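Local coordinates for protein GTP cyclohydrolase 1 type 2 homolog (PDB 1NMO) that assembles into a toroidal hexamer with a dinuclear metal site in each subunit and may help degrade radiation-damaged nucleotides, at residues L116-M121 against G131-P136; V165-W170 against A183-D188. All blocks are in the same frame, centred on the assembly; numbering follows the deposited sequence.

Interaction 1. Residues L116-M121 against G131-P136; sequences LGITVM and GELTMP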
ATOM      1  N   LEU A 116      -2.591 -17.732  28.257  1.00 13.16           N
ATOM      2  CA  LEU A 116      -3.478 -16.595  28.366  1.00 13.37           C
ATOM      3  C   LEU A 116      -3.789 -16.279  29.778  1.00 14.50           C
ATOM      4  O   LEU A 116      -4.600 -15.393  30.071  1.00 16.88           O
ATOM      5  CB  LEU A 116      -4.756 -16.803  27.598  1.00 11.45           C
ATOM      6  CG  LEU A 116      -4.562 -17.203  26.129  1.00 12.72           C
ATOM      7  CD1 LEU A 116      -5.903 -17.613  25.620  1.00 12.01           C
ATOM      8  CD2 LEU A 116      -4.010 -16.070  25.318  1.00 10.53           C
ATOM      9  N   GLY A 117      -3.138 -16.976  30.690  1.00 15.94           N
ATOM     10  CA  GLY A 117      -3.367 -16.635  32.088  1.00 15.68           C
ATOM     11  C   GLY A 117      -4.725 -17.002  32.582  1.00 14.05           C
ATOM     12  O   GLY A 117      -5.363 -16.248  33.292  1.00 17.10           O
ATOM     13  N   ILE A 118      -5.188 -18.177  32.224  1.00 14.96           N
ATOM     14  CA  ILE A 118      -6.503 -18.618  32.685  1.00 15.40           C
ATOM     15  C   ILE A 118      -6.352 -19.785  33.629  1.00 16.20           C
ATOM     16  O   ILE A 118      -5.675 -20.771  33.357  1.00 18.42           O
ATOM     17  CB  ILE A 118      -7.391 -19.106  31.519  1.00 15.70           C
ATOM     18  CG1 ILE A 118      -7.442 -18.009  30.413  1.00 15.12           C
ATOM     19  CG2 ILE A 118      -8.843 -19.485  32.049  1.00 13.17           C
ATOM     20  CD1 ILE A 118      -8.412 -18.408  29.208  1.00 13.98           C
ATOM     21  N   THR A 119      -7.015 -19.698  34.758  1.00 16.84           N
ATOM     22  CA  THR A 119      -6.960 -20.785  35.736  1.00 16.40           C
ATOM     23  C   THR A 119      -7.992 -21.825  35.323  1.00 14.53           C
ATOM     24  O   THR A 119      -9.182 -21.547  35.306  1.00 16.20           O
ATOM     25  CB  THR A 119      -7.341 -20.225  37.166  1.00 14.90           C
ATOM     26  OG1 THR A 119      -6.534 -19.056  37.443  1.00 14.78           O
ATOM     27  CG2 THR A 119      -7.103 -21.295  38.244  1.00 14.95           C
ATOM     28  N   VAL A 120      -7.566 -23.025  35.047  1.00 15.19           N
ATOM     29  CA  VAL A 120      -8.501 -24.062  34.649  1.00 16.86           C
ATOM     30  C   VAL A 120      -9.290 -24.478  35.872  1.00 19.35           C
ATOM     31  O   VAL A 120      -8.693 -24.642  36.958  1.00 19.68           O
ATOM     32  CB  VAL A 120      -7.749 -25.321  34.109  1.00 17.12           C
ATOM     33  CG1 VAL A 120      -8.740 -26.518  33.971  1.00 14.53           C
ATOM     34  CG2 VAL A 120      -7.104 -25.017  32.742  1.00 14.41           C
HETATM   35  N   MSE A 121     -10.596 -24.717  35.716  1.00 19.69           N
HETATM   36  CA  MSE A 121     -11.393 -25.060  36.884  1.00 20.88           C
HETATM   37  C   MSE A 121     -12.220 -26.309  36.780  1.00 19.31           C
HETATM   38  O   MSE A 121     -12.686 -26.826  37.793  1.00 19.59           O
HETATM   39  CB  MSE A 121     -12.281 -23.880  37.290  1.00 21.74           C
HETATM   40  CG  MSE A 121     -11.543 -22.853  38.059  1.00 24.19           C
HETATM   41 SE   MSE A 121     -12.668 -21.296  38.357  1.00 29.69          SE
HETATM   42  CE  MSE A 121     -11.201 -20.245  39.214  1.00 28.57           C
ATOM     43  N   GLY A 131     -12.818 -22.090  32.789  1.00 14.28           N
ATOM     44  CA  GLY A 131     -12.137 -21.545  33.952  1.00 16.71           C
ATOM     45  C   GLY A 131     -12.297 -20.030  33.971  1.00 16.23           C
ATOM     46  O   GLY A 131     -13.247 -19.501  33.346  1.00 14.12           O
ATOM     47  N   GLU A 132     -11.351 -19.356  34.628  1.00 16.43           N
ATOM     48  CA  GLU A 132     -11.378 -17.920  34.742  1.00 18.59           C
ATOM     49  C   GLU A 132     -10.066 -17.192  34.546  1.00 19.96           C
ATOM     50  O   GLU A 132      -8.973 -17.598  35.022  1.00 18.43           O
ATOM     51  CB  GLU A 132     -11.885 -17.505  36.131  1.00 20.61           C
ATOM     52  CG  GLU A 132     -13.174 -18.198  36.609  1.00 23.50           C
ATOM     53  CD  GLU A 132     -13.759 -17.558  37.881  1.00 25.59           C
ATOM     54  OE1 GLU A 132     -12.994 -16.982  38.714  1.00 29.02           O
ATOM     55  OE2 GLU A 132     -14.992 -17.636  38.020  1.00 28.14           O
ATOM     56  N   LEU A 133     -10.165 -16.092  33.831  1.00 20.48           N
ATOM     57  CA  LEU A 133      -8.975 -15.264  33.674  1.00 21.38           C
ATOM     58  C   LEU A 133      -8.644 -14.808  35.106  1.00 22.51           C
ATOM     59  O   LEU A 133      -9.545 -14.413  35.878  1.00 23.58           O
ATOM     60  CB  LEU A 133      -9.302 -14.014  32.861  1.00 19.26           C
ATOM     61  CG  LEU A 133      -9.434 -14.286  31.385  1.00 18.34           C
ATOM     62  CD1 LEU A 133     -10.236 -13.141  30.745  1.00 18.98           C
ATOM     63  CD2 LEU A 133      -8.035 -14.433  30.784  1.00 17.65           C
ATOM     64  N   THR A 134      -7.369 -14.897  35.464  1.00 24.51           N
ATOM     65  CA  THR A 134      -6.896 -14.456  36.746  1.00 25.82           C
ATOM     66  C   THR A 134      -6.907 -12.937  36.731  1.00 26.17           C
ATOM     67  O   THR A 134      -6.542 -12.315  37.691  1.00 26.61           O
ATOM     68  CB  THR A 134      -5.461 -14.903  37.003  1.00 26.76           C
ATOM     69  OG1 THR A 134      -4.707 -14.807  35.788  1.00 27.36           O
ATOM     70  CG2 THR A 134      -5.451 -16.337  37.549  1.00 28.45           C
HETATM   71  N   MSE A 135      -7.262 -12.319  35.634  1.00 27.86           N
HETATM   72  CA  MSE A 135      -7.365 -10.874  35.701  1.00 29.35           C
HETATM   73  C   MSE A 135      -8.451 -10.522  34.731  1.00 27.30           C
HETATM   74  O   MSE A 135      -8.167 -10.175  33.561  1.00 26.83           O
HETATM   75  CB  MSE A 135      -6.059 -10.203  35.342  1.00 35.76           C
HETATM   76  CG  MSE A 135      -5.962  -8.842  36.041  1.00 45.45           C
HETATM   77 SE   MSE A 135      -4.657  -7.584  35.180  1.00 63.25          SE
HETATM   78  CE  MSE A 135      -5.501  -7.387  33.408  1.00 53.49           C
ATOM     79  N   PRO A 136      -9.731 -10.555  35.205  1.00 25.40           N
ATOM     80  CA  PRO A 136     -10.877 -10.255  34.308  1.00 23.32           C
ATOM     81  C   PRO A 136     -10.663  -8.946  33.662  1.00 23.54           C
ATOM     82  O   PRO A 136     -10.094  -8.120  34.315  1.00 24.59           O
ATOM     83  CB  PRO A 136     -12.077 -10.217  35.238  1.00 22.36           C
ATOM     84  CG  PRO A 136     -11.616 -11.032  36.500  1.00 22.98           C
ATOM     85  CD  PRO A 136     -10.153 -10.546  36.625  1.00 24.07           C
TER

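Interaction 2. Residues V165-W170 against A183-D188; sequences VQRVAW and ARFGVD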
ATOM      1  N   VAL A 165     -15.014  -9.758  31.118  1.00 17.27           N
ATOM      2  CA  VAL A 165     -14.947 -11.191  30.893  1.00 16.83           C
ATOM      3  C   VAL A 165     -14.210 -11.818  32.063  1.00 17.50           C
ATOM      4  O   VAL A 165     -13.040 -11.488  32.358  1.00 18.03           O
ATOM      5  CB  VAL A 165     -14.138 -11.535  29.642  1.00 15.28           C
ATOM      6  CG1 VAL A 165     -13.828 -13.034  29.608  1.00 13.02           C
ATOM      7  CG2 VAL A 165     -14.892 -11.155  28.443  1.00 13.48           C
ATOM      8  N   GLN A 166     -14.863 -12.761  32.712  1.00 18.18           N
ATOM      9  CA  GLN A 166     -14.195 -13.450  33.825  1.00 18.43           C
ATOM     10  C   GLN A 166     -14.112 -14.965  33.567  1.00 16.75           C
ATOM     11  O   GLN A 166     -13.043 -15.528  33.581  1.00 18.52           O
ATOM     12  CB  GLN A 166     -14.957 -13.186  35.178  1.00 19.00           C
ATOM     13  CG  GLN A 166     -14.508 -14.181  36.266  1.00 21.37           C
ATOM     14  CD  GLN A 166     -14.513 -13.577  37.655  1.00 23.41           C
ATOM     15  OE1 GLN A 166     -13.697 -13.951  38.526  1.00 25.60           O
ATOM     16  NE2 GLN A 166     -15.414 -12.654  37.879  1.00 21.58           N
ATOM     17  N   ARG A 167     -15.264 -15.594  33.336  1.00 16.53           N
ATOM     18  CA  ARG A 167     -15.371 -17.042  33.126  1.00 17.24           C
ATOM     19  C   ARG A 167     -15.299 -17.298  31.644  1.00 16.10           C
ATOM     20  O   ARG A 167     -15.997 -16.666  30.858  1.00 19.05           O
ATOM     21  CB  ARG A 167     -16.705 -17.547  33.762  1.00 16.77           C
ATOM     22  CG  ARG A 167     -17.061 -19.001  33.505  1.00 18.79           C
ATOM     23  CD  ARG A 167     -18.361 -19.358  34.322  1.00 22.29           C
ATOM     24  NE  ARG A 167     -17.996 -19.244  35.736  1.00 23.77           N
ATOM     25  CZ  ARG A 167     -18.300 -20.142  36.665  1.00 24.71           C
ATOM     26  NH1 ARG A 167     -19.013 -21.222  36.327  1.00 24.87           N
ATOM     27  NH2 ARG A 167     -17.792 -20.001  37.912  1.00 24.74           N
ATOM     28  N   VAL A 168     -14.457 -18.231  31.260  1.00 16.29           N
ATOM     29  CA  VAL A 168     -14.190 -18.532  29.852  1.00 15.98           C
ATOM     30  C   VAL A 168     -14.208 -20.039  29.519  1.00 16.02           C
ATOM     31  O   VAL A 168     -14.090 -20.883  30.432  1.00 14.24           O
ATOM     32  CB  VAL A 168     -12.779 -18.011  29.576  1.00 16.59           C
ATOM     33  CG1 VAL A 168     -12.364 -18.355  28.202  1.00 15.58           C
ATOM     34  CG2 VAL A 168     -12.770 -16.520  29.754  1.00 17.12           C
ATOM     35  N   ALA A 169     -14.441 -20.429  28.262  1.00 14.01           N
ATOM     36  CA  ALA A 169     -14.273 -21.875  28.009  1.00 13.73           C
ATOM     37  C   ALA A 169     -13.539 -21.841  26.660  1.00 14.88           C
ATOM     38  O   ALA A 169     -13.530 -20.800  26.003  1.00 16.09           O
ATOM     39  CB  ALA A 169     -15.604 -22.638  27.938  1.00 12.21           C
ATOM     40  N   TRP A 170     -12.936 -22.931  26.205  1.00 14.24           N
ATOM     41  CA  TRP A 170     -12.199 -22.812  24.982  1.00 13.17           C
ATOM     42  C   TRP A 170     -11.954 -24.164  24.424  1.00 14.04           C
ATOM     43  O   TRP A 170     -12.124 -25.149  25.148  1.00 15.98           O
ATOM     44  CB  TRP A 170     -10.867 -22.142  25.286  1.00 11.98           C
ATOM     45  CG  TRP A 170      -9.944 -22.897  26.230  1.00 12.82           C
ATOM     46  CD1 TRP A 170      -8.955 -23.766  25.898  1.00 14.50           C
ATOM     47  CD2 TRP A 170      -9.969 -22.862  27.680  1.00 13.96           C
ATOM     48  NE1 TRP A 170      -8.359 -24.283  27.038  1.00 14.61           N
ATOM     49  CE2 TRP A 170      -8.957 -23.744  28.140  1.00 14.20           C
ATOM     50  CE3 TRP A 170     -10.759 -22.164  28.634  1.00 14.24           C
ATOM     51  CZ2 TRP A 170      -8.699 -23.944  29.511  1.00 14.45           C
ATOM     52  CZ3 TRP A 170     -10.514 -22.364  30.017  1.00 11.55           C
ATOM     53  CH2 TRP A 170      -9.498 -23.243  30.431  1.00 14.07           C
ATOM     54  N   ALA A 183     -22.157 -21.989  25.904  1.00 16.91           N
ATOM     55  CA  ALA A 183     -23.158 -21.005  26.333  1.00 17.78           C
ATOM     56  C   ALA A 183     -24.152 -21.590  27.402  1.00 18.88           C
ATOM     57  O   ALA A 183     -24.544 -20.939  28.387  1.00 18.63           O
ATOM     58  CB  ALA A 183     -23.956 -20.506  25.089  1.00 18.00           C
ATOM     59  N   ARG A 184     -24.623 -22.801  27.141  1.00 20.15           N
ATOM     60  CA  ARG A 184     -25.537 -23.485  28.026  1.00 21.23           C
ATOM     61  C   ARG A 184     -24.835 -23.577  29.386  1.00 21.27           C
ATOM     62  O   ARG A 184     -25.401 -23.199  30.390  1.00 21.58           O
ATOM     63  CB  ARG A 184     -25.793 -24.882  27.481  1.00 23.51           C
ATOM     64  CG  ARG A 184     -27.218 -25.380  27.562  1.00 26.58           C
ATOM     65  CD  ARG A 184     -27.698 -25.581  26.158  1.00 30.69           C
ATOM     66  NE  ARG A 184     -26.884 -26.611  25.476  1.00 34.78           N
ATOM     67  CZ  ARG A 184     -26.529 -26.568  24.179  1.00 35.44           C
ATOM     68  NH1 ARG A 184     -26.916 -25.514  23.427  1.00 36.50           N
ATOM     69  NH2 ARG A 184     -25.823 -27.579  23.617  1.00 34.22           N
ATOM     70  N   PHE A 185     -23.586 -24.033  29.414  1.00 20.68           N
ATOM     71  CA  PHE A 185     -22.847 -24.155  30.665  1.00 19.97           C
ATOM     72  C   PHE A 185     -22.808 -22.841  31.443  1.00 21.51           C
ATOM     73  O   PHE A 185     -23.016 -22.830  32.675  1.00 21.74           O
ATOM     74  CB  PHE A 185     -21.440 -24.642  30.381  1.00 19.22           C
ATOM     75  CG  PHE A 185     -20.654 -24.926  31.615  1.00 18.77           C
ATOM     76  CD1 PHE A 185     -20.805 -26.142  32.280  1.00 20.02           C
ATOM     77  CD2 PHE A 185     -19.847 -23.951  32.149  1.00 18.48           C
ATOM     78  CE1 PHE A 185     -20.158 -26.380  33.491  1.00 21.47           C
ATOM     79  CE2 PHE A 185     -19.193 -24.145  33.339  1.00 21.78           C
ATOM     80  CZ  PHE A 185     -19.343 -25.367  34.031  1.00 21.31           C
ATOM     81  N   GLY A 186     -22.575 -21.734  30.722  1.00 21.55           N
ATOM     82  CA  GLY A 186     -22.529 -20.397  31.304  1.00 20.34           C
ATOM     83  C   GLY A 186     -21.114 -19.843  31.307  1.00 22.48           C
ATOM     84  O   GLY A 186     -20.289 -20.121  32.205  1.00 24.32           O
ATOM     85  N   VAL A 187     -20.760 -19.071  30.298  1.00 20.76           N
ATOM     86  CA  VAL A 187     -19.426 -18.490  30.339  1.00 18.72           C
ATOM     87  C   VAL A 187     -19.573 -17.058  29.832  1.00 19.67           C
ATOM     88  O   VAL A 187     -20.614 -16.727  29.298  1.00 19.95           O
ATOM     89  CB  VAL A 187     -18.485 -19.258  29.418  1.00 16.50           C
ATOM     90  CG1 VAL A 187     -18.296 -20.692  29.948  1.00 15.37           C
ATOM     91  CG2 VAL A 187     -19.113 -19.279  27.942  1.00 14.89           C
ATOM     92  N   ASP A 188     -18.553 -16.213  29.982  1.00 18.18           N
ATOM     93  CA  ASP A 188     -18.691 -14.870  29.440  1.00 17.30           C
ATOM     94  C   ASP A 188     -17.995 -14.905  28.050  1.00 17.79           C
ATOM     95  O   ASP A 188     -18.354 -14.143  27.130  1.00 18.76           O
ATOM     96  CB  ASP A 188     -17.934 -13.835  30.289  1.00 16.36           C
ATOM     97  CG  ASP A 188     -18.307 -13.859  31.758  1.00 16.53           C
ATOM     98  OD1 ASP A 188     -19.484 -14.106  32.065  1.00 18.26           O
ATOM     99  OD2 ASP A 188     -17.427 -13.586  32.609  1.00 17.07           O
TER

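Interaction 1. Residues L116-M121 against G131-P136
The carboxylate of Glu132 has Met121, a selenomethionine, over one face: SE lies 3.9 Å from Glu132 CD, and the methyl CE is displaced towards OE1. The opposite face of this flat group looks onto the aliphatic part of Gln166, and OE2 has a long, weak ion pair with Arg167. Met121 reaches this place because its chain is extended beyond CG, laying selenium 3.6 Å from Glu132 CG. Met121 also touches a crystal neighbour, so its position may partly reflect the lattice.

Beneath this lid, strands 118-123 and 128-137 form an antiparallel beta hairpin at the border of the six-stranded sheet. Thr119 and Glu132 are a hydrogen-bonded pair, with Thr119 N 2.9 Å from Glu132 O and the return bond from Glu132 N to Thr119 O at 3.2 Å. In the non-hydrogen-bonded pair Ile118-Leu133, both side chains turn to the buried face of the hairpin; Ile118 CG1 packs 3.6 Å from Leu133 CD2, and helix 139-150 covers Leu133 through Leu142. Gly131, without a side chain, brings its CA within 3.3 Å of Thr119 O.

Helix 108-116 ends in a Schellman motif at Gly117, whose carbonyl oxygen is gripped twice by Thr134. Thr134 N approaches it almost straight (176° at the hydrogen), while OG1, 3.0 Å from Gly117 O, arrives from a tilt, set between the backbone N and carbonyl carbon by a chi1 of 38°. Two donors from one residue thus tie the helix exit to the corner where the partner strand turns away.

Interaction 2. Residues V165-W170 against A183-D188
Arg167 lays its aliphatic arm across the backbone of Gly186, with CD 3.0 Å from Gly186 O. The same oxygen sits at the edge of the guanidinium, near its plane. The arm runs out with CG anti to the backbone N (chi1 173°) and then bends at chi3, which carries NH1 to within 4.2 Å of Phe185 CE2. Guanidinium and ring planes are only 16° apart, yet the approach is oblique. Phe185 also meets the ring of Trp130, and Arg167 itself touches that tryptophan, so the arginine runs past a small aromatic group near the surface.

Gly186 is where helix 179-185 gives out, its positive phi swinging the chain back to the sheet. This is the return leg of a beta-alpha-beta crossover: strand 165-170, helix 179-185, then strand 189-192, which lies parallel to the first. Val187 follows, its CG1 packed 3.9 Å from Ala169 CB and also close to the CG of Arg167.

Asp188, just ahead of the returning strand, makes the polar part of the contact. Its N donates to Arg167 O at 2.7 Å, a bond adjoining those that Ala189 makes with Arg167 and Ala169. Its carboxylate reaches back to strand 165-170, where OD2 accepts from two consecutive amides. Gln166 N, 2.7 Å from Asp188 OD2, uses the anti lone pair; Arg167 N, 3.0 Å from the same oxygen, comes from above the carboxylate plane, 55° out of it. Two N-H donors on one oxygen hold the group's rotation and would be expected to favour its charged form. At the root of the side chain, Asp188 CB rests 4.2 Å from Val165 CG1, while Pro162 touches the side chain from a neighbouring loop.

Interactions 1 and 2 follow one another along the chain, the hairpin closing before the beta-alpha-beta unit opens, and their centres lie 11 Å apart in one mixed six-stranded sheet. They join where strand 128-137 runs antiparallel to strand 165-170: Gly131 O is 2.7 Å from Val168 N, and Leu133 N is 2.9 Å from Gln166 O, both probable hydrogen bonds. Across this part of the sheet the order is therefore 118-123, 128-137, 165-170 and 189-192, passing from antiparallel hairpin to parallel crossover. Both contacts thus build one edge-to-interior run of the sheet; neither supplies an iron ligand, though the Leu116 side chain is about 12 Å from that of Glu219, which binds both irons.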